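Local coordinates for protein taurine dioxygenase (Burkholderia xenovorans, PDB 5KEU) that probably acts as an iron- and 2-oxoglutarate-dependent dioxygenase of the TauD/TfdA family, and here holds a magnesium ion at its metal site, at residues Glu81-His86 against Glu97-Ser102; Trp122-Thr127 against Ala270-Ala275; Arg290-Gly295 against Ala318-Asn323. All blocks are in the same frame, centred on the assembly; numbering follows the deposited sequence.

Contact 1: Glu81-His86 against Glu97-Ser102; sequences EPTLGH and EVYSIS. With FMT (formic acid), chain S.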
loop_
_atom_site.group_PDB
_atom_site.type_symbol
_atom_site.label_atom_id
_atom_site.label_comp_id
_atom_site.label_asym_id
_atom_site.label_seq_id
_atom_site.Cartn_x
_atom_site.Cartn_y
_atom_site.Cartn_z
ATOM N N GLU B 81 12.686 -17.915 -21.237
ATOM C CA GLU B 81 12.345 -19.336 -21.250
ATOM C C GLU B 81 11.326 -19.568 -20.147
ATOM O O GLU B 81 11.658 -19.379 -18.971
ATOM C CB GLU B 81 13.583 -20.202 -21.013
ATOM C CG GLU B 81 14.609 -20.203 -22.135
ATOM C CD GLU B 81 14.068 -20.852 -23.405
ATOM O OE1 GLU B 81 13.840 -22.084 -23.400
ATOM O OE2 GLU B 81 13.856 -20.126 -24.399
ATOM N N PRO B 82 10.093 -19.954 -20.447
ATOM C CA PRO B 82 9.138 -20.198 -19.359
ATOM C C PRO B 82 9.549 -21.405 -18.522
ATOM O O PRO B 82 9.985 -22.427 -19.054
ATOM C CB PRO B 82 7.813 -20.450 -20.095
ATOM C CG PRO B 82 7.995 -19.738 -21.447
ATOM C CD PRO B 82 9.457 -19.995 -21.777
ATOM N N THR B 83 9.404 -21.290 -17.199
ATOM C CA THR B 83 9.584 -22.462 -16.345
ATOM C C THR B 83 8.510 -23.499 -16.672
ATOM O O THR B 83 7.468 -23.176 -17.247
ATOM C CB THR B 83 9.529 -22.080 -14.862
ATOM O OG1 THR B 83 8.222 -21.591 -14.545
ATOM C CG2 THR B 83 10.543 -20.967 -14.581
ATOM N N LEU B 84 8.775 -24.765 -16.308
ATOM C CA LEU B 84 8.004 -25.885 -16.848
ATOM C C LEU B 84 7.223 -26.694 -15.799
ATOM O O LEU B 84 6.878 -27.861 -16.045
ATOM C CB LEU B 84 8.927 -26.790 -17.669
ATOM C CG LEU B 84 9.260 -26.113 -19.004
ATOM C CD1 LEU B 84 10.303 -26.899 -19.781
ATOM C CD2 LEU B 84 7.988 -25.995 -19.819
ATOM N N GLY B 85 6.895 -26.105 -14.654
ATOM C CA GLY B 85 5.794 -26.592 -13.843
ATOM C C GLY B 85 6.174 -27.599 -12.772
ATOM O O GLY B 85 7.288 -28.127 -12.714
ATOM N N HIS B 86 5.189 -27.871 -11.899
ATOM C CA HIS B 86 5.199 -28.877 -10.849
ATOM C C HIS B 86 4.110 -29.915 -11.121
ATOM O O HIS B 86 3.054 -29.567 -11.659
ATOM C CB HIS B 86 4.968 -28.221 -9.467
ATOM C CG HIS B 86 5.104 -29.171 -8.318
ATOM N ND1 HIS B 86 4.034 -29.869 -7.799
ATOM C CD2 HIS B 86 6.187 -29.553 -7.598
ATOM C CE1 HIS B 86 4.450 -30.640 -6.807
ATOM N NE2 HIS B 86 5.754 -30.467 -6.664
ATOM N N GLU B 97 3.800 -24.693 -18.517
ATOM C CA GLU B 97 4.284 -23.353 -18.204
ATOM C C GLU B 97 3.326 -22.559 -17.336
ATOM O O GLU B 97 3.721 -21.528 -16.782
ATOM C CB GLU B 97 4.509 -22.558 -19.488
ATOM C CG GLU B 97 5.253 -23.316 -20.571
ATOM C CD GLU B 97 4.348 -24.162 -21.448
ATOM O OE1 GLU B 97 3.161 -24.389 -21.106
ATOM O OE2 GLU B 97 4.834 -24.596 -22.508
ATOM N N VAL B 98 2.073 -22.982 -17.230
ATOM C CA VAL B 98 1.027 -22.140 -16.655
ATOM C C VAL B 98 0.682 -22.639 -15.261
ATOM O O VAL B 98 0.338 -23.816 -15.080
ATOM C CB VAL B 98 -0.208 -22.107 -17.565
ATOM C CG1 VAL B 98 -1.276 -21.169 -16.986
ATOM C CG2 VAL B 98 0.214 -21.691 -18.992
ATOM N N TYR B 99 0.762 -21.739 -14.281
ATOM C CA TYR B 99 0.464 -22.042 -12.892
ATOM C C TYR B 99 -0.894 -21.447 -12.546
ATOM O O TYR B 99 -1.132 -20.258 -12.775
ATOM C CB TYR B 99 1.554 -21.486 -11.965
ATOM C CG TYR B 99 2.932 -22.034 -12.298
ATOM C CD1 TYR B 99 3.731 -21.426 -13.265
ATOM C CD2 TYR B 99 3.421 -23.174 -11.671
ATOM C CE1 TYR B 99 4.992 -21.943 -13.592
ATOM C CE2 TYR B 99 4.678 -23.691 -11.986
ATOM C CZ TYR B 99 5.453 -23.076 -12.950
ATOM O OH TYR B 99 6.695 -23.589 -13.267
ATOM N N SER B 100 -1.782 -22.279 -12.013
ATOM C CA SER B 100 -3.108 -21.828 -11.611
ATOM C C SER B 100 -3.052 -21.207 -10.218
ATOM O O SER B 100 -2.514 -21.808 -9.285
ATOM C CB SER B 100 -4.083 -23.005 -11.648
ATOM O OG SER B 100 -5.364 -22.638 -11.166
ATOM N N ILE B 101 -3.612 -20.000 -10.085
ATOM C CA ILE B 101 -3.676 -19.252 -8.830
ATOM C C ILE B 101 -5.156 -19.024 -8.530
ATOM O O ILE B 101 -5.793 -18.174 -9.167
ATOM C CB ILE B 101 -2.937 -17.907 -8.923
ATOM C CG1 ILE B 101 -1.618 -18.021 -9.707
ATOM C CG2 ILE B 101 -2.730 -17.304 -7.541
ATOM C CD1 ILE B 101 -0.457 -18.567 -8.908
ATOM N N SER B 102 -5.718 -19.769 -7.580
ATOM C CA SER B 102 -7.161 -19.632 -7.336
ATOM C C SER B 102 -7.559 -19.507 -5.863
ATOM O O SER B 102 -6.723 -19.621 -4.972
ATOM C CB SER B 102 -7.908 -20.810 -7.959
ATOM O OG SER B 102 -7.463 -22.027 -7.407
HETATM C C FMT S . -6.888 -24.726 -13.906
HETATM O O1 FMT S . -7.183 -24.940 -15.082
HETATM O O2 FMT S . -7.456 -23.904 -13.186
HETATM O O HOH W 1 6.192 -20.505 -16.809
#

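Contact 2: Trp122-Thr127 against Ala270-Ala275; sequences WHTDVT and ATAHLA. With MG (magnesium ion), chain C.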
loop_
_atom_site.group_PDB
_atom_site.type_symbol
_atom_site.label_atom_id
_atom_site.label_comp_id
_atom_site.label_asym_id
_atom_site.label_seq_id
_atom_site.Cartn_x
_atom_site.Cartn_y
_atom_site.Cartn_z
ATOM N N TRP B 122 5.682 -10.110 2.202
ATOM C CA TRP B 122 6.497 -9.531 1.136
ATOM C C TRP B 122 7.587 -10.503 0.727
ATOM O O TRP B 122 8.279 -11.056 1.588
ATOM C CB TRP B 122 7.130 -8.223 1.597
ATOM C CG TRP B 122 6.177 -7.078 1.622
ATOM C CD1 TRP B 122 5.426 -6.633 2.693
ATOM C CD2 TRP B 122 5.862 -6.218 0.523
ATOM N NE1 TRP B 122 4.674 -5.540 2.311
ATOM C CE2 TRP B 122 4.923 -5.267 0.988
ATOM C CE3 TRP B 122 6.271 -6.169 -0.817
ATOM C CZ2 TRP B 122 4.413 -4.266 0.166
ATOM C CZ3 TRP B 122 5.764 -5.160 -1.640
ATOM C CH2 TRP B 122 4.837 -4.231 -1.143
ATOM N N HIS B 123 7.764 -10.699 -0.579
ATOM C CA HIS B 123 8.747 -11.692 -1.010
ATOM C C HIS B 123 9.143 -11.476 -2.460
ATOM O O HIS B 123 8.421 -10.862 -3.253
ATOM C CB HIS B 123 8.211 -13.122 -0.871
ATOM C CG HIS B 123 7.043 -13.389 -1.763
ATOM N ND1 HIS B 123 5.801 -12.838 -1.538
ATOM C CD2 HIS B 123 6.937 -14.107 -2.909
ATOM C CE1 HIS B 123 4.971 -13.217 -2.496
ATOM N NE2 HIS B 123 5.633 -13.997 -3.339
ATOM N N THR B 124 10.307 -12.021 -2.791
ATOM C CA THR B 124 10.767 -12.162 -4.163
ATOM C C THR B 124 10.641 -13.641 -4.493
ATOM O O THR B 124 10.994 -14.484 -3.670
ATOM C CB THR B 124 12.202 -11.664 -4.294
ATOM O OG1 THR B 124 12.252 -10.270 -3.890
ATOM C CG2 THR B 124 12.669 -11.742 -5.717
ATOM N N ASP B 125 10.093 -13.963 -5.657
ATOM C CA ASP B 125 9.707 -15.355 -5.900
ATOM C C ASP B 125 10.905 -16.297 -5.958
ATOM O O ASP B 125 11.883 -16.039 -6.657
ATOM C CB ASP B 125 8.922 -15.460 -7.193
ATOM C CG ASP B 125 7.500 -14.967 -7.039
ATOM O OD1 ASP B 125 6.954 -15.017 -5.896
ATOM O OD2 ASP B 125 6.944 -14.538 -8.065
ATOM N N VAL B 126 10.785 -17.429 -5.261
ATOM C CA VAL B 126 11.707 -18.559 -5.332
ATOM C C VAL B 126 13.144 -18.187 -5.013
ATOM O O VAL B 126 14.074 -18.785 -5.566
ATOM C CB VAL B 126 11.665 -19.259 -6.711
ATOM C CG1 VAL B 126 12.039 -20.738 -6.556
ATOM C CG2 VAL B 126 10.311 -19.127 -7.373
ATOM N N THR B 127 13.358 -17.217 -4.122
ATOM C CA THR B 127 14.749 -16.916 -3.802
ATOM C C THR B 127 15.399 -17.990 -2.939
ATOM O O THR B 127 16.608 -17.917 -2.710
ATOM C CB THR B 127 14.906 -15.545 -3.135
ATOM O OG1 THR B 127 14.159 -15.474 -1.913
ATOM C CG2 THR B 127 14.466 -14.442 -4.082
ATOM N N ALA B 270 14.514 -7.060 -9.187
ATOM C CA ALA B 270 14.544 -5.712 -8.646
ATOM C C ALA B 270 13.355 -5.414 -7.739
ATOM O O ALA B 270 13.202 -4.266 -7.312
ATOM C CB ALA B 270 14.585 -4.677 -9.783
ATOM N N THR B 271 12.518 -6.406 -7.435
ATOM C CA THR B 271 11.288 -6.164 -6.696
ATOM C C THR B 271 11.049 -7.264 -5.683
ATOM O O THR B 271 11.601 -8.362 -5.774
ATOM C CB THR B 271 10.044 -6.114 -7.605
ATOM O OG1 THR B 271 9.900 -7.371 -8.294
ATOM C CG2 THR B 271 10.139 -4.975 -8.609
ATOM N N ALA B 272 10.198 -6.947 -4.719
ATOM C CA ALA B 272 9.435 -7.926 -3.960
ATOM C C ALA B 272 7.967 -7.563 -4.126
ATOM O O ALA B 272 7.634 -6.435 -4.509
ATOM C CB ALA B 272 9.816 -7.939 -2.467
ATOM N N HIS B 273 7.078 -8.519 -3.851
ATOM C CA HIS B 273 5.654 -8.242 -3.978
ATOM C C HIS B 273 4.888 -8.865 -2.819
ATOM O O HIS B 273 5.410 -9.669 -2.039
ATOM C CB HIS B 273 5.089 -8.718 -5.325
ATOM C CG HIS B 273 5.313 -10.178 -5.578
ATOM N ND1 HIS B 273 6.498 -10.663 -6.087
ATOM C CD2 HIS B 273 4.522 -11.258 -5.369
ATOM C CE1 HIS B 273 6.433 -11.979 -6.176
ATOM N NE2 HIS B 273 5.248 -12.367 -5.742
ATOM N N LEU B 274 3.626 -8.456 -2.708
ATOM C CA LEU B 274 2.762 -8.786 -1.584
ATOM C C LEU B 274 1.440 -9.275 -2.162
ATOM O O LEU B 274 0.709 -8.488 -2.775
ATOM C CB LEU B 274 2.542 -7.556 -0.687
ATOM C CG LEU B 274 1.576 -7.770 0.491
ATOM C CD1 LEU B 274 2.162 -8.700 1.562
ATOM C CD2 LEU B 274 1.128 -6.424 1.103
ATOM N N ALA B 275 1.131 -10.562 -1.965
ATOM C CA ALA B 275 -0.158 -11.099 -2.393
ATOM C C ALA B 275 -1.261 -10.632 -1.443
ATOM O O ALA B 275 -0.996 -10.334 -0.277
ATOM C CB ALA B 275 -0.121 -12.632 -2.430
HETATM MG MG MG C . 5.058 -14.342 -5.118
HETATM O O HOH W 2 4.474 -14.988 -6.892
HETATM O O HOH W 3 3.048 -14.017 -4.640
#

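Contact 3: Arg290-Gly295 against Ala318-Asn323; sequences RTTLVG and AAVALN. With MG (magnesium ion), chain C.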
loop_
_atom_site.group_PDB
_atom_site.type_symbol
_atom_site.label_atom_id
_atom_site.label_comp_id
_atom_site.label_asym_id
_atom_site.label_seq_id
_atom_site.Cartn_x
_atom_site.Cartn_y
_atom_site.Cartn_z
ATOM N N ARG B 290 -0.310 -17.795 -13.972
ATOM C CA ARG B 290 1.017 -17.208 -13.928
ATOM C C ARG B 290 1.958 -18.024 -14.799
ATOM O O ARG B 290 1.879 -19.254 -14.826
ATOM C CB ARG B 290 1.586 -17.153 -12.488
ATOM C CG ARG B 290 2.989 -16.509 -12.444
ATOM C CD ARG B 290 3.594 -16.294 -11.063
ATOM N NE ARG B 290 3.133 -17.205 -10.023
ATOM C CZ ARG B 290 3.628 -18.417 -9.787
ATOM N NH1 ARG B 290 4.595 -18.917 -10.545
ATOM N NH2 ARG B 290 3.134 -19.149 -8.798
ATOM N N THR B 291 2.840 -17.328 -15.508
ATOM C CA THR B 291 4.029 -17.935 -16.085
ATOM C C THR B 291 5.234 -17.258 -15.458
ATOM O O THR B 291 5.143 -16.116 -14.980
ATOM C CB THR B 291 4.076 -17.772 -17.601
ATOM O OG1 THR B 291 4.008 -16.374 -17.927
ATOM C CG2 THR B 291 2.916 -18.492 -18.240
ATOM N N THR B 292 6.376 -17.955 -15.429
ATOM C CA THR B 292 7.575 -17.290 -14.943
ATOM C C THR B 292 8.734 -17.673 -15.850
ATOM O O THR B 292 8.697 -18.688 -16.536
ATOM C CB THR B 292 7.884 -17.598 -13.462
ATOM O OG1 THR B 292 8.658 -18.787 -13.352
ATOM C CG2 THR B 292 6.601 -17.770 -12.653
ATOM N N LEU B 293 9.736 -16.810 -15.884
ATOM C CA LEU B 293 10.834 -16.907 -16.832
ATOM C C LEU B 293 12.104 -17.300 -16.096
ATOM O O LEU B 293 12.459 -16.671 -15.095
ATOM C CB LEU B 293 11.021 -15.569 -17.557
ATOM C CG LEU B 293 9.802 -15.096 -18.362
ATOM C CD1 LEU B 293 10.101 -13.775 -19.082
ATOM C CD2 LEU B 293 9.340 -16.178 -19.359
ATOM N N VAL B 294 12.803 -18.313 -16.622
ATOM C CA VAL B 294 14.012 -18.836 -15.981
ATOM C C VAL B 294 15.053 -17.739 -15.810
ATOM O O VAL B 294 15.408 -17.039 -16.766
ATOM C CB VAL B 294 14.585 -20.002 -16.810
ATOM C CG1 VAL B 294 15.960 -20.413 -16.277
ATOM C CG2 VAL B 294 13.633 -21.189 -16.787
ATOM N N GLY B 295 15.599 -17.630 -14.594
ATOM C CA GLY B 295 16.587 -16.625 -14.278
ATOM C C GLY B 295 18.003 -17.180 -14.202
ATOM O O GLY B 295 18.247 -18.377 -14.260
ATOM N N ALA B 318 8.254 -26.777 -6.858
ATOM C CA ALA B 318 7.182 -26.464 -5.919
ATOM C C ALA B 318 7.244 -25.001 -5.498
ATOM O O ALA B 318 6.209 -24.330 -5.396
ATOM C CB ALA B 318 7.265 -27.379 -4.699
ATOM N N ALA B 319 8.452 -24.487 -5.251
ATOM C CA ALA B 319 8.578 -23.077 -4.888
ATOM C C ALA B 319 8.170 -22.180 -6.048
ATOM O O ALA B 319 7.433 -21.206 -5.849
ATOM C CB ALA B 319 10.003 -22.759 -4.426
ATOM N N VAL B 320 8.614 -22.504 -7.273
ATOM C CA VAL B 320 8.157 -21.750 -8.441
ATOM C C VAL B 320 6.636 -21.726 -8.490
ATOM O O VAL B 320 6.020 -20.680 -8.743
ATOM C CB VAL B 320 8.749 -22.328 -9.745
ATOM C CG1 VAL B 320 8.090 -21.667 -10.958
ATOM C CG2 VAL B 320 10.264 -22.124 -9.797
ATOM N N ALA B 321 6.005 -22.873 -8.220
ATOM C CA ALA B 321 4.556 -22.963 -8.341
ATOM C C ALA B 321 3.838 -22.216 -7.220
ATOM O O ALA B 321 2.742 -21.682 -7.436
ATOM C CB ALA B 321 4.120 -24.432 -8.370
ATOM N N LEU B 322 4.431 -22.152 -6.030
ATOM C CA LEU B 322 3.704 -21.697 -4.850
ATOM C C LEU B 322 4.076 -20.299 -4.375
ATOM O O LEU B 322 3.228 -19.635 -3.773
ATOM C CB LEU B 322 3.906 -22.685 -3.694
ATOM C CG LEU B 322 3.331 -24.093 -3.921
ATOM C CD1 LEU B 322 3.776 -25.031 -2.822
ATOM C CD2 LEU B 322 1.805 -24.055 -4.004
ATOM N N ASN B 323 5.309 -19.840 -4.611
ATOM C CA ASN B 323 5.758 -18.512 -4.146
ATOM C C ASN B 323 5.050 -17.361 -4.873
ATOM O O ASN B 323 4.935 -16.241 -4.355
ATOM C CB ASN B 323 7.284 -18.339 -4.315
ATOM C CG ASN B 323 8.090 -19.264 -3.409
ATOM O OD1 ASN B 323 9.321 -19.279 -3.472
ATOM N ND2 ASN B 323 7.403 -20.041 -2.564
ATOM O OXT ASN B 323 4.595 -17.529 -6.009
HETATM MG MG MG C . 5.058 -14.342 -5.118
HETATM O O HOH W 4 1.897 -18.245 -6.684
HETATM O O HOH W 2 4.474 -14.988 -6.892
HETATM O O HOH W 3 3.048 -14.017 -4.640
#

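Contact 1: Glu81-His86 against Glu97-Ser102
Thr-83 and Tyr-99 meet at about a right angle. The hydroxyl of Thr-83 comes to the edge of the phenol ring, near its plane, and OG1 hydrogen-bonds Tyr-99 OH at 2.8 Å. Thr-83 holds OG1 between its backbone N and carbonyl carbon (chi1 65°), which turns the hydroxyl to the ring. Gly-85 N gives Tyr-99 OH a second, weak bond of 2.9 Å, bent to 128° at the hydrogen. Two groups of the loop thus grip the phenol oxygen. Gly-85 CA packs 3.6 Å from Tyr-99 CE2.

Leu-84 and Glu-97 lie side by side and point the same way. Leu-84 CD2 is 3.9 Å from Glu-97 CG. Pro-82 CB touches the same methylene, so the aliphatic part of the glutamate does the packing. The backbones meet through a CA-H...O contact from Glu-97 CA to Thr-83 O, 3.3 Å. A water sits between Thr-83 O and Glu-97 O, close enough to bond either carbonyl.

The loop 81-86 follows helix 69-77. Strand 99-101 is an outer strand of the large mixed sheet and pairs with strand 287-293. Helix 313-322 packs on Thr-83 and Tyr-99 through Val-320.

Contact 2: Trp122-Thr127 against Ala270-Ala275
His-123, Asp-125 and His-273 form the two-His, one-carboxylate facial triad of this cupin-type dioxygenase fold. Magnesium occupies the site, where the family normally holds iron(II). His-123 NE2 binds it at 1.9 Å, Asp-125 OD1 at 2.2 Å and His-273 NE2 at 2.1 Å. Two waters and Asn-323 O complete six ligands.

The imidazole planes are 62° apart. Both histidine rings are folded back over their own backbone, chi1 near +60°, which turns them to the ion. The carboxylate of Asp-125 meets the edge of the His-273 ring, its plane 76° from the ring. Gly-121 O accepts a bond from His-123 ND1 and helps fix that ring.

Backbone bonds pair the histidines as an antiparallel hydrogen-bonded pair. His-123 N reaches His-273 O at 3.0 Å, and His-273 N reaches His-123 O at 2.8 Å. Beyond the pair, Thr-124 OG1 donates to Thr-271 O at 2.8 Å.

Apolar packing lies on the other face of the sheet. Trp-122 and Leu-274 cross at about a right angle in a CH-pi contact. Leu-274 CB sits over the six-membered ring of Trp-122, 3.7 Å from its centroid.

Contact 3: Arg290-Gly295 against Ala318-Asn323
Arg-290 reaches Val-320 and Ala-321 with a side chain that runs straight and then bends. CG is anti to the backbone N (chi1 -179°) and chi2 is also extended. The bend comes at chi3, 27°, and turns the guanidinium to carbonyls in the last turn of helix 313-322. The motif is a strand-helix contact: an arginine from strand 287-293 of the large sheet bonds carbonyls at the C-terminal end of the chain's final helix. The axes of strand 290-293 and helix 318-322 come within 9.8 Å.

Two carbonyls lie at the guanidinium edge. NH1 donates to Val-320 O at 2.9 Å, with that oxygen tilted from the guanidinium plane. NH2 donates to Ala-321 O at 2.9 Å. This second oxygen lies in the guanidinium plane, yet NH2 itself stands above the carbonyl plane of Ala-321. A weak bond also runs from NH2 to Val-320 O. The positive charge probably suits the negative end of the helix dipole.

Over one face of the guanidinium sits the C-terminal carboxylate. Arg-290 NH2 and Asn-323 OXT form a long salt bridge of 3.5 Å, by charge alone, as the oxygen lies well out of the guanidinium plane. A water also joins the two groups, accepting from NH2 and donating to OXT. These contacts probably help place the chain end beside the metal.

Thr-292 adds packing through OG1, 3.8 Å from Val-320 CG1; its hydroxyl also bonds Thr-83. The other carboxylate oxygen, Asn-323 O, binds magnesium at 2.0 Å, while OXT accepts a 2.7 Å bond from a metal-bound water.

Contacts 2 and 3 meet at the magnesium ion and share its two bound waters. Contact 2 supplies three protein ligands and contact 3 the fourth, from the end of the chain. There Asn-323 O lies 2.6 Å from His-123 NE2 and 2.8 Å from Asp-125 OD1. The centres of contacts 2 and 3 are about 11 Å apart. Contact 1 backs contact 3, with centres about 6 Å apart. Thr-83 N probably bonds Thr-292 O, and Tyr-99 N probably bonds Arg-290 O, both at 2.8 Å. Contact 1 does not touch contact 2. The side chain of Tyr-99 stays about 10 Å from the ion.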